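Local coordinates for Lin2722 protein (Listeria innocua, PDB 3DS8), which is of unknown function but has the alpha/beta hydrolase fold and is probably a hydrolase whose substrate is not known, at residues I7-S12 against K78-A83; T123-V128 against K241-E246; A209-I214 against T235-E240. All blocks are in the same frame, centred on the assembly; numbering follows the deposited sequence.

Overall arrangement
All three contacts hold on to the same central sheet, but at different places and with different chemistry. Interaction 1 is buried and apolar: a helix leucine settles on strand 6-9, whose outgoing loop leads to the probable catalytic centre. Interaction 3, about 20 Å away between centres and on the opposite side of the chain's centre, is also buried and apolar, with helix 229-240 laid against strand 209-216. Interaction 2 lies next to it, their centres about 9 Å apart, and is partly buried and largely polar: strand 123-130 meets the loop that follows helix 229-240, with a sulfate among the basic side chains. Interaction 3 is nested within the chain loop that interaction 2 closes.

Interaction 1. Residues I7-S12 against K78-A83. With SO4 (sulfate ion), chain C; SO4 (sulfate ion), chain B.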
loop_
_atom_site.group_PDB
_atom_site.type_symbol
_atom_site.label_atom_id
_atom_site.label_comp_id
_atom_site.label_asym_id
_atom_site.label_seq_id
_atom_site.Cartn_x
_atom_site.Cartn_y
_atom_site.Cartn_z
ATOM N N ILE A 7 -6.129 -1.879 6.656
ATOM C CA ILE A 7 -6.913 -1.195 5.619
ATOM C C ILE A 7 -6.501 -1.714 4.232
ATOM O O ILE A 7 -5.312 -1.747 3.884
ATOM C CB ILE A 7 -6.817 0.321 5.715
ATOM C CG1 ILE A 7 -7.834 0.996 4.802
ATOM C CG2 ILE A 7 -5.493 0.886 5.319
ATOM C CD1 ILE A 7 -8.152 2.378 5.249
ATOM N N LEU A 8 -7.485 -2.107 3.441
ATOM C CA LEU A 8 -7.290 -2.593 2.049
ATOM C C LEU A 8 -7.821 -1.541 1.098
ATOM O O LEU A 8 -9.009 -1.152 1.135
ATOM C CB LEU A 8 -8.026 -3.905 1.797
ATOM C CG LEU A 8 -7.640 -5.031 2.764
ATOM C CD1 LEU A 8 -8.499 -6.303 2.436
ATOM C CD2 LEU A 8 -6.116 -5.304 2.800
ATOM N N ILE A 9 -6.949 -1.100 0.191
ATOM C CA ILE A 9 -7.278 -0.016 -0.744
ATOM C C ILE A 9 -7.065 -0.463 -2.193
ATOM O O ILE A 9 -5.970 -0.903 -2.550
ATOM C CB ILE A 9 -6.508 1.279 -0.474
ATOM C CG1 ILE A 9 -6.702 1.712 0.973
ATOM C CG2 ILE A 9 -6.978 2.362 -1.437
ATOM C CD1 ILE A 9 -6.087 3.044 1.322
ATOM N N HIS A 10 -8.117 -0.312 -2.983
ATOM C CA HIS A 10 -8.148 -0.666 -4.397
ATOM C C HIS A 10 -7.284 0.273 -5.268
ATOM O O HIS A 10 -6.832 1.331 -4.803
ATOM C CB HIS A 10 -9.609 -0.678 -4.890
ATOM C CG HIS A 10 -10.317 0.634 -4.739
ATOM N ND1 HIS A 10 -10.173 1.665 -5.642
ATOM C CD2 HIS A 10 -11.130 1.100 -3.760
ATOM C CE1 HIS A 10 -10.924 2.688 -5.255
ATOM N NE2 HIS A 10 -11.512 2.371 -4.118
ATOM N N GLY A 11 -7.110 -0.148 -6.519
ATOM C CA GLY A 11 -6.499 0.625 -7.590
ATOM C C GLY A 11 -7.538 1.472 -8.291
ATOM O O GLY A 11 -8.748 1.405 -7.994
ATOM N N SER A 12 -7.090 2.260 -9.251
ATOM C CA SER A 12 -8.007 3.097 -9.992
ATOM C C SER A 12 -8.977 2.197 -10.761
ATOM O O SER A 12 -8.611 1.081 -11.247
ATOM C CB SER A 12 -7.268 4.142 -10.851
ATOM O OG SER A 12 -6.847 3.618 -12.076
ATOM N N LYS A 78 -5.889 12.626 1.037
ATOM C CA LYS A 78 -6.667 13.639 1.781
ATOM C C LYS A 78 -8.029 13.117 2.215
ATOM O O LYS A 78 -8.440 13.329 3.351
ATOM C CB LYS A 78 -6.864 14.892 0.926
ATOM C CG LYS A 78 -5.587 15.637 0.638
ATOM C CD LYS A 78 -5.881 16.908 -0.160
ATOM C CE LYS A 78 -4.688 17.333 -0.977
ATOM N NZ LYS A 78 -3.429 17.376 -0.143
ATOM N N TRP A 79 -8.714 12.401 1.324
ATOM C CA TRP A 79 -10.019 11.822 1.658
ATOM C C TRP A 79 -9.903 10.672 2.673
ATOM O O TRP A 79 -10.746 10.533 3.577
ATOM C CB TRP A 79 -10.755 11.371 0.404
ATOM C CG TRP A 79 -10.968 12.460 -0.560
ATOM C CD1 TRP A 79 -11.085 13.801 -0.295
ATOM C CD2 TRP A 79 -11.095 12.315 -1.971
ATOM N NE1 TRP A 79 -11.240 14.509 -1.483
ATOM C CE2 TRP A 79 -11.256 13.613 -2.521
ATOM C CE3 TRP A 79 -11.082 11.228 -2.829
ATOM C CZ2 TRP A 79 -11.422 13.824 -3.898
ATOM C CZ3 TRP A 79 -11.226 11.445 -4.202
ATOM C CH2 TRP A 79 -11.428 12.716 -4.713
ATOM N N LEU A 80 -8.857 9.871 2.527
ATOM C CA LEU A 80 -8.556 8.815 3.493
ATOM C C LEU A 80 -8.340 9.397 4.890
ATOM O O LEU A 80 -8.883 8.867 5.862
ATOM C CB LEU A 80 -7.331 8.028 3.038
ATOM C CG LEU A 80 -6.819 6.892 3.924
ATOM C CD1 LEU A 80 -7.906 5.832 4.051
ATOM C CD2 LEU A 80 -5.550 6.317 3.320
ATOM N N LYS A 81 -7.559 10.474 4.995
ATOM C CA LYS A 81 -7.347 11.154 6.287
ATOM C C LYS A 81 -8.661 11.537 6.953
ATOM O O LYS A 81 -8.868 11.309 8.125
ATOM C CB LYS A 81 -6.475 12.418 6.113
ATOM C CG LYS A 81 -6.620 13.549 7.185
ATOM C CD LYS A 81 -5.684 13.338 8.281
ATOM C CE LYS A 81 -5.511 14.580 9.174
ATOM N NZ LYS A 81 -6.511 15.703 9.133
ATOM N N ILE A 82 -9.574 12.111 6.180
ATOM C CA ILE A 82 -10.865 12.539 6.712
ATOM C C ILE A 82 -11.618 11.330 7.278
ATOM O O ILE A 82 -12.162 11.378 8.384
ATOM C CB ILE A 82 -11.702 13.269 5.636
ATOM C CG1 ILE A 82 -11.018 14.607 5.262
ATOM C CG2 ILE A 82 -13.141 13.493 6.108
ATOM C CD1 ILE A 82 -11.576 15.262 3.984
ATOM N N ALA A 83 -11.607 10.248 6.526
ATOM C CA ALA A 83 -12.256 9.000 6.939
ATOM C C ALA A 83 -11.545 8.336 8.130
ATOM O O ALA A 83 -12.203 7.783 9.044
ATOM C CB ALA A 83 -12.334 8.056 5.759
HETATM S S SO4 C . -8.445 -2.966 -8.702
HETATM O O1 SO4 C . -7.954 -2.897 -7.447
HETATM O O2 SO4 C . -7.565 -3.712 -9.654
HETATM O O3 SO4 C . -9.741 -3.674 -8.699
HETATM O O4 SO4 C . -8.617 -1.593 -9.268
HETATM S S SO4 B . -3.593 2.524 -11.148
HETATM O O1 SO4 B . -2.170 2.851 -10.906
HETATM O O2 SO4 B . -3.725 1.262 -11.852
HETATM O O3 SO4 B . -4.320 2.379 -9.881
HETATM O O4 SO4 B . -4.171 3.625 -11.976
#
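In the central sheet of this alpha/beta hydrolase fold, Ile7 and Ile9 on strand 6-9 meet Leu80 on helix 73-91. The two isoleucines are two positions apart on the strand, so both point at the helix, while Leu8 between them faces the other way and packs on helix 20-30. Leu80 touches the strand with both branches of its fork: CD1 comes to 3.7 Å from Ile7 CD1, and CD2 to 3.9 Å from Ile9 CD1. Its CG stands anti to the backbone N (chi1 178°), which carries the fork out from the helix. The side chains of Ile7 and Leu80 run alongside each other, pointing opposite ways, whereas that of Ile9 crosses Leu80 at a slant. All three are buried, and Phe64 and Phe66 of strand 61-66 pack beside the isoleucines.

Beyond Ile9 the chain leaves the sheet. His10 ND1 donates to Gly11 O at 2.8 Å, a nearly straight bond (171°) lying in the imidazole plane but rising 36° out of the carbonyl plane. The other ring nitrogen, NE2, is hydrogen-bonded to Phe66 N, so the imidazole is fixed from two of its atoms. Next, Gly11 N donates to O1 of one sulfate at 3.0 Å; Asn103 N and His222 NE2 bind the same ion. Ser12 holds a second sulfate in a two-point grip, N to O3 at 2.8 Å and OG to O4 at 2.7 Å. Both ions probably come from the crystallisation liquor. The first is held by two backbone N-H groups, which is consistent with an oxyanion hole beside a probable Ser102-His222-Asp188 triad, the site alpha/beta hydrolases build at the C-terminal ends of their central strands.

Interaction 2. Residues T123-V128 against K241-E246; sequences TLRKLV and KFKTDE. With SO4 (sulfate ion), chain F.
Lys126 runs out from strand 123-130 and overlaps the start of the loop at Phe242, its ammonium nitrogen drawn up to that residue's carbonyl. NZ donates to Phe242 O at 3.0 Å, coming in 31° off the carbonyl plane, and also lies 4.0 Å from Phe242 CD2, oblique to the ring. The lysine chain is extended until its last torsion, where a bend (chi4 -78°) swings NZ to the side. There NZ lies among four oxygens that share its three N-H: Phe242 O, Phe238 O in the last turn of helix 229-240, Glu173 OE1 in a salt bridge, and O3 of a sulfate at 3.2 Å. This probably balances a buried positive charge.

Arg125, just before it, approaches Lys243 instead. Its guanidinium has Lys126 CE 3.5 Å above its plane, offset toward the rim, and NH2 is tied by a salt bridge to Asp97. NH1 comes to 3.6 Å from Lys243 NZ. The sulfate, and Asp97 on the arginine, probably offset the like charges: sulfate O3 lies over a face of the guanidinium and accepts a weak bond from Lys243 NZ. Lys243 reaches back over the ion through a bend at its second torsion. The loop backbone adds a firmer hold, Thr244 N donating to sulfate O2 at 3.0 Å with an N-H...O angle of 167°.

Behind this cluster Phe242 lays its ring nearly parallel to that of Phe238 and also meets Trp237, so the start of the loop packs on the helix it follows. The ion is probably from the crystallisation liquor, so the chemistry implies a partly buried niche of two lysines, an arginine and a backbone N-H that can accept an anion, with no natural ligand identified.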
loop_
_atom_site.group_PDB
_atom_site.type_symbol
_atom_site.label_atom_id
_atom_site.label_comp_id
_atom_site.label_asym_id
_atom_site.label_seq_id
_atom_site.Cartn_x
_atom_site.Cartn_y
_atom_site.Cartn_z
ATOM N N THR A 123 -1.647 5.935 13.118
ATOM C CA THR A 123 -0.339 6.008 12.486
ATOM C C THR A 123 -0.205 4.753 11.599
ATOM O O THR A 123 -0.509 3.650 12.053
ATOM C CB THR A 123 0.801 5.949 13.508
ATOM O OG1 THR A 123 0.695 4.738 14.242
ATOM C CG2 THR A 123 0.732 7.033 14.474
ATOM N N LEU A 124 0.248 4.915 10.362
ATOM C CA LEU A 124 0.498 3.748 9.487
ATOM C C LEU A 124 1.755 3.041 9.989
ATOM O O LEU A 124 2.768 3.666 10.262
ATOM C CB LEU A 124 0.695 4.185 8.040
ATOM C CG LEU A 124 0.629 3.170 6.939
ATOM C CD1 LEU A 124 -0.711 2.421 6.912
ATOM C CD2 LEU A 124 0.883 3.929 5.596
ATOM N N ARG A 125 1.650 1.743 10.171
ATOM C CA ARG A 125 2.730 0.920 10.643
ATOM C C ARG A 125 3.321 0.109 9.470
ATOM O O ARG A 125 4.428 0.383 9.021
ATOM C CB ARG A 125 2.256 0.019 11.776
ATOM C CG ARG A 125 3.370 -0.870 12.344
ATOM C CD ARG A 125 2.879 -1.880 13.350
ATOM N NE ARG A 125 2.007 -2.897 12.779
ATOM C CZ ARG A 125 1.741 -4.052 13.379
ATOM N NH1 ARG A 125 2.274 -4.336 14.570
ATOM N NH2 ARG A 125 0.970 -4.928 12.791
ATOM N N LYS A 126 2.587 -0.875 8.978
ATOM C CA LYS A 126 3.030 -1.652 7.801
ATOM C C LYS A 126 2.309 -1.123 6.578
ATOM O O LYS A 126 1.102 -0.876 6.635
ATOM C CB LYS A 126 2.713 -3.108 7.964
ATOM C CG LYS A 126 3.489 -3.768 9.117
ATOM C CD LYS A 126 2.972 -5.141 9.375
ATOM C CE LYS A 126 3.650 -5.815 10.502
ATOM N NZ LYS A 126 4.985 -6.367 10.206
ATOM N N LEU A 127 3.028 -0.960 5.486
ATOM C CA LEU A 127 2.515 -0.437 4.224
ATOM C C LEU A 127 2.933 -1.410 3.129
ATOM O O LEU A 127 4.122 -1.579 2.876
ATOM C CB LEU A 127 3.102 0.937 3.904
ATOM C CG LEU A 127 2.521 1.793 2.777
ATOM C CD1 LEU A 127 3.197 3.207 2.835
ATOM C CD2 LEU A 127 2.654 1.115 1.400
ATOM N N VAL A 128 1.961 -2.078 2.523
ATOM C CA VAL A 128 2.186 -2.939 1.363
ATOM C C VAL A 128 1.641 -2.279 0.100
ATOM O O VAL A 128 0.455 -1.877 0.011
ATOM C CB VAL A 128 1.535 -4.342 1.543
ATOM C CG1 VAL A 128 1.816 -5.244 0.309
ATOM C CG2 VAL A 128 2.014 -5.040 2.822
ATOM N N LYS A 241 3.820 -12.326 10.097
ATOM C CA LYS A 241 5.024 -13.107 10.478
ATOM C C LYS A 241 6.260 -12.244 10.618
ATOM O O LYS A 241 7.054 -12.446 11.557
ATOM C CB LYS A 241 5.278 -14.223 9.465
ATOM C CG LYS A 241 4.162 -15.234 9.386
ATOM C CD LYS A 241 3.958 -15.906 10.707
ATOM C CE LYS A 241 3.047 -17.116 10.636
ATOM N NZ LYS A 241 3.157 -17.923 11.857
ATOM N N PHE A 242 6.415 -11.277 9.721
ATOM C CA PHE A 242 7.571 -10.399 9.733
ATOM C C PHE A 242 7.544 -9.483 10.957
ATOM O O PHE A 242 6.583 -8.741 11.176
ATOM C CB PHE A 242 7.642 -9.562 8.460
ATOM C CG PHE A 242 8.791 -8.571 8.467
ATOM C CD1 PHE A 242 10.077 -9.010 8.405
ATOM C CD2 PHE A 242 8.549 -7.201 8.564
ATOM C CE1 PHE A 242 11.157 -8.113 8.429
ATOM C CE2 PHE A 242 9.623 -6.289 8.597
ATOM C CZ PHE A 242 10.916 -6.753 8.515
ATOM N N LYS A 243 8.633 -9.507 11.717
ATOM C CA LYS A 243 8.744 -8.634 12.875
ATOM C C LYS A 243 10.207 -8.217 12.964
ATOM O O LYS A 243 11.091 -9.031 12.735
ATOM C CB LYS A 243 8.329 -9.390 14.141
ATOM C CG LYS A 243 6.827 -9.796 14.247
ATOM C CD LYS A 243 5.946 -8.691 14.938
ATOM C CE LYS A 243 4.385 -8.898 14.784
ATOM N NZ LYS A 243 3.530 -7.657 15.166
ATOM N N THR A 244 10.464 -6.955 13.277
ATOM C CA THR A 244 11.851 -6.504 13.453
ATOM C C THR A 244 11.871 -5.316 14.400
ATOM O O THR A 244 10.940 -4.518 14.439
ATOM C CB THR A 244 12.544 -6.124 12.066
ATOM O OG1 THR A 244 13.970 -5.937 12.265
ATOM C CG2 THR A 244 11.922 -4.858 11.469
ATOM N N ASP A 245 12.913 -5.250 15.208
ATOM C CA ASP A 245 13.234 -4.008 15.907
ATOM C C ASP A 245 14.409 -3.291 15.243
ATOM O O ASP A 245 14.539 -2.055 15.383
ATOM C CB ASP A 245 13.526 -4.315 17.360
ATOM C CG ASP A 245 12.301 -4.825 18.086
ATOM O OD1 ASP A 245 11.196 -4.271 17.837
ATOM O OD2 ASP A 245 12.455 -5.765 18.900
ATOM N N GLU A 246 15.247 -4.046 14.531
ATOM C CA GLU A 246 16.366 -3.458 13.789
ATOM C C GLU A 246 15.920 -3.054 12.401
ATOM O O GLU A 246 14.952 -3.576 11.858
ATOM C CB GLU A 246 17.566 -4.424 13.693
ATOM C CG GLU A 246 17.324 -5.664 12.839
ATOM C CD GLU A 246 18.429 -6.732 12.927
ATOM O OE1 GLU A 246 19.559 -6.422 13.368
ATOM O OE2 GLU A 246 18.137 -7.898 12.507
HETATM S S SO4 F . 6.555 -5.071 13.754
HETATM O O1 SO4 F . 6.581 -5.002 15.226
HETATM O O2 SO4 F . 7.976 -5.280 13.337
HETATM O O3 SO4 F . 5.668 -6.162 13.286
HETATM O O4 SO4 F . 5.915 -3.854 13.191
#

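Interaction 3. Residues A209-I214 against T235-E240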
loop_
_atom_site.group_PDB
_atom_site.type_symbol
_atom_site.label_atom_id
_atom_site.label_comp_id
_atom_site.label_asym_id
_atom_site.label_seq_id
_atom_site.Cartn_x
_atom_site.Cartn_y
_atom_site.Cartn_z
ATOM N N ALA A 209 11.790 -0.678 7.991
ATOM C CA ALA A 209 11.977 -1.809 7.111
ATOM C C ALA A 209 11.532 -1.438 5.715
ATOM O O ALA A 209 10.554 -0.717 5.516
ATOM C CB ALA A 209 11.189 -3.019 7.600
ATOM N N TYR A 210 12.272 -1.927 4.738
ATOM C CA TYR A 210 11.897 -1.785 3.352
ATOM C C TYR A 210 12.286 -3.060 2.649
ATOM O O TYR A 210 13.447 -3.405 2.640
ATOM C CB TYR A 210 12.619 -0.614 2.676
ATOM C CG TYR A 210 12.342 -0.566 1.203
ATOM C CD1 TYR A 210 11.066 -0.268 0.724
ATOM C CD2 TYR A 210 13.348 -0.879 0.257
ATOM C CE1 TYR A 210 10.789 -0.294 -0.657
ATOM C CE2 TYR A 210 13.084 -0.838 -1.121
ATOM C CZ TYR A 210 11.779 -0.555 -1.562
ATOM O OH TYR A 210 11.519 -0.527 -2.925
ATOM N N ILE A 211 11.301 -3.756 2.098
ATOM C CA ILE A 211 11.485 -5.040 1.423
ATOM C C ILE A 211 10.867 -4.994 0.035
ATOM O O ILE A 211 9.760 -4.477 -0.125
ATOM C CB ILE A 211 10.819 -6.169 2.251
ATOM C CG1 ILE A 211 11.393 -6.200 3.686
ATOM C CG2 ILE A 211 10.950 -7.515 1.520
ATOM C CD1 ILE A 211 10.945 -7.427 4.530
ATOM N N GLU A 212 11.593 -5.494 -0.975
ATOM C CA GLU A 212 11.073 -5.595 -2.328
ATOM C C GLU A 212 10.776 -7.052 -2.665
ATOM O O GLU A 212 11.520 -7.975 -2.212
ATOM C CB GLU A 212 12.136 -5.067 -3.313
ATOM C CG GLU A 212 12.421 -3.584 -3.120
ATOM C CD GLU A 212 13.430 -3.011 -4.082
ATOM O OE1 GLU A 212 14.209 -3.766 -4.680
ATOM O OE2 GLU A 212 13.423 -1.755 -4.248
ATOM N N ASP A 213 9.786 -7.296 -3.521
ATOM C CA ASP A 213 9.502 -8.660 -4.023
ATOM C C ASP A 213 9.057 -8.495 -5.464
ATOM O O ASP A 213 8.108 -7.759 -5.732
ATOM C CB ASP A 213 8.334 -9.291 -3.227
ATOM C CG ASP A 213 7.538 -10.448 -4.017
ATOM O OD1 ASP A 213 8.066 -11.545 -3.922
ATOM O OD2 ASP A 213 6.403 -10.269 -4.705
ATOM N N ILE A 214 9.798 -9.072 -6.392
ATOM C CA ILE A 214 9.429 -9.026 -7.818
ATOM C C ILE A 214 8.847 -10.365 -8.234
ATOM O O ILE A 214 9.443 -11.417 -7.952
ATOM C CB ILE A 214 10.638 -8.742 -8.708
ATOM C CG1 ILE A 214 11.284 -7.406 -8.337
ATOM C CG2 ILE A 214 10.219 -8.764 -10.219
ATOM C CD1 ILE A 214 12.568 -7.146 -9.094
ATOM N N THR A 235 2.184 -10.813 1.365
ATOM C CA THR A 235 1.448 -9.866 2.144
ATOM C C THR A 235 1.101 -10.461 3.514
ATOM O O THR A 235 1.290 -9.828 4.551
ATOM C CB THR A 235 0.193 -9.344 1.365
ATOM O OG1 THR A 235 0.632 -8.628 0.201
ATOM C CG2 THR A 235 -0.608 -8.388 2.206
ATOM N N TYR A 236 0.552 -11.678 3.528
ATOM C CA TYR A 236 0.322 -12.353 4.798
ATOM C C TYR A 236 1.584 -12.399 5.627
ATOM O O TYR A 236 1.562 -12.043 6.815
ATOM C CB TYR A 236 -0.205 -13.771 4.580
ATOM C CG TYR A 236 -0.204 -14.578 5.847
ATOM C CD1 TYR A 236 -1.221 -14.394 6.845
ATOM C CD2 TYR A 236 0.807 -15.494 6.094
ATOM C CE1 TYR A 236 -1.217 -15.107 7.976
ATOM C CE2 TYR A 236 0.838 -16.204 7.266
ATOM C CZ TYR A 236 -0.174 -16.010 8.205
ATOM O OH TYR A 236 -0.164 -16.766 9.347
ATOM N N TRP A 237 2.681 -12.865 5.017
ATOM C CA TRP A 237 3.965 -12.950 5.718
ATOM C C TRP A 237 4.347 -11.616 6.324
ATOM O O TRP A 237 4.743 -11.560 7.473
ATOM C CB TRP A 237 5.074 -13.433 4.775
ATOM C CG TRP A 237 6.433 -13.295 5.367
ATOM C CD1 TRP A 237 7.013 -14.124 6.234
ATOM C CD2 TRP A 237 7.359 -12.256 5.115
ATOM N NE1 TRP A 237 8.257 -13.660 6.584
ATOM C CE2 TRP A 237 8.498 -12.517 5.903
ATOM C CE3 TRP A 237 7.350 -11.128 4.300
ATOM C CZ2 TRP A 237 9.590 -11.690 5.910
ATOM C CZ3 TRP A 237 8.450 -10.319 4.314
ATOM C CH2 TRP A 237 9.559 -10.626 5.101
ATOM N N PHE A 238 4.241 -10.534 5.534
ATOM C CA PHE A 238 4.658 -9.232 6.026
ATOM C C PHE A 238 3.759 -8.745 7.161
ATOM O O PHE A 238 4.224 -8.196 8.166
ATOM C CB PHE A 238 4.626 -8.256 4.869
ATOM C CG PHE A 238 5.324 -6.967 5.131
ATOM C CD1 PHE A 238 6.708 -6.939 5.295
ATOM C CD2 PHE A 238 4.613 -5.772 5.179
ATOM C CE1 PHE A 238 7.377 -5.707 5.439
ATOM C CE2 PHE A 238 5.255 -4.566 5.331
ATOM C CZ PHE A 238 6.630 -4.531 5.456
ATOM N N LEU A 239 2.461 -9.013 7.037
ATOM C CA LEU A 239 1.490 -8.550 8.032
ATOM C C LEU A 239 1.485 -9.373 9.293
ATOM O O LEU A 239 1.230 -8.832 10.361
ATOM C CB LEU A 239 0.060 -8.503 7.448
ATOM C CG LEU A 239 -0.262 -7.536 6.310
ATOM C CD1 LEU A 239 -1.699 -7.810 5.768
ATOM C CD2 LEU A 239 -0.069 -6.072 6.769
ATOM N N GLU A 240 1.748 -10.672 9.193
ATOM C CA GLU A 240 1.514 -11.545 10.325
ATOM C C GLU A 240 2.748 -12.241 10.870
ATOM O O GLU A 240 2.693 -12.715 11.978
ATOM C CB GLU A 240 0.440 -12.576 9.968
ATOM C CG GLU A 240 -0.923 -11.944 9.649
ATOM C CD GLU A 240 -1.496 -11.071 10.744
ATOM O OE1 GLU A 240 -1.265 -11.373 11.921
ATOM O OE2 GLU A 240 -2.196 -10.086 10.384
#
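Trp237 is the first residue along this turn of helix 229-240 to reach strand 209-216, where it meets Ile211. The benzo ring and the isoleucine point at each other: CH2 lies 3.5 Å from Ile211 CD1 and CZ3 3.8 Å from the same methyl. The methyl sits at the ring edge, near its plane, and the indole also takes a cation-pi contact from Lys234.

Phe238 follows and presents an edge as well, with CE1 4.1 Å from Ile211 CD1. One methyl therefore meets two aromatic edges. It gets there because Ile211 keeps CG1 anti to the carbonyl carbon and is extended beyond it (chi2 -171°), sending CD1 out toward the helix. Phe238 is also in cation-pi contact with Lys126. Leu239, next in line, packs on Asp97 and Val99 of strand 95-101 and on Lys126 of strand 123-130.

On the strand, Tyr210 points away from the helix, and its OH donates to the anti lone pair of Glu212 OE2 at 2.6 Å and is also hydrogen-bonded to Thr199; Glu212 is paired with Arg200. That pair stands apart, and between 209-214 and 235-240 this beta-alpha-beta unit, completed by strand 248-250, is joined by aliphatic-aromatic packing.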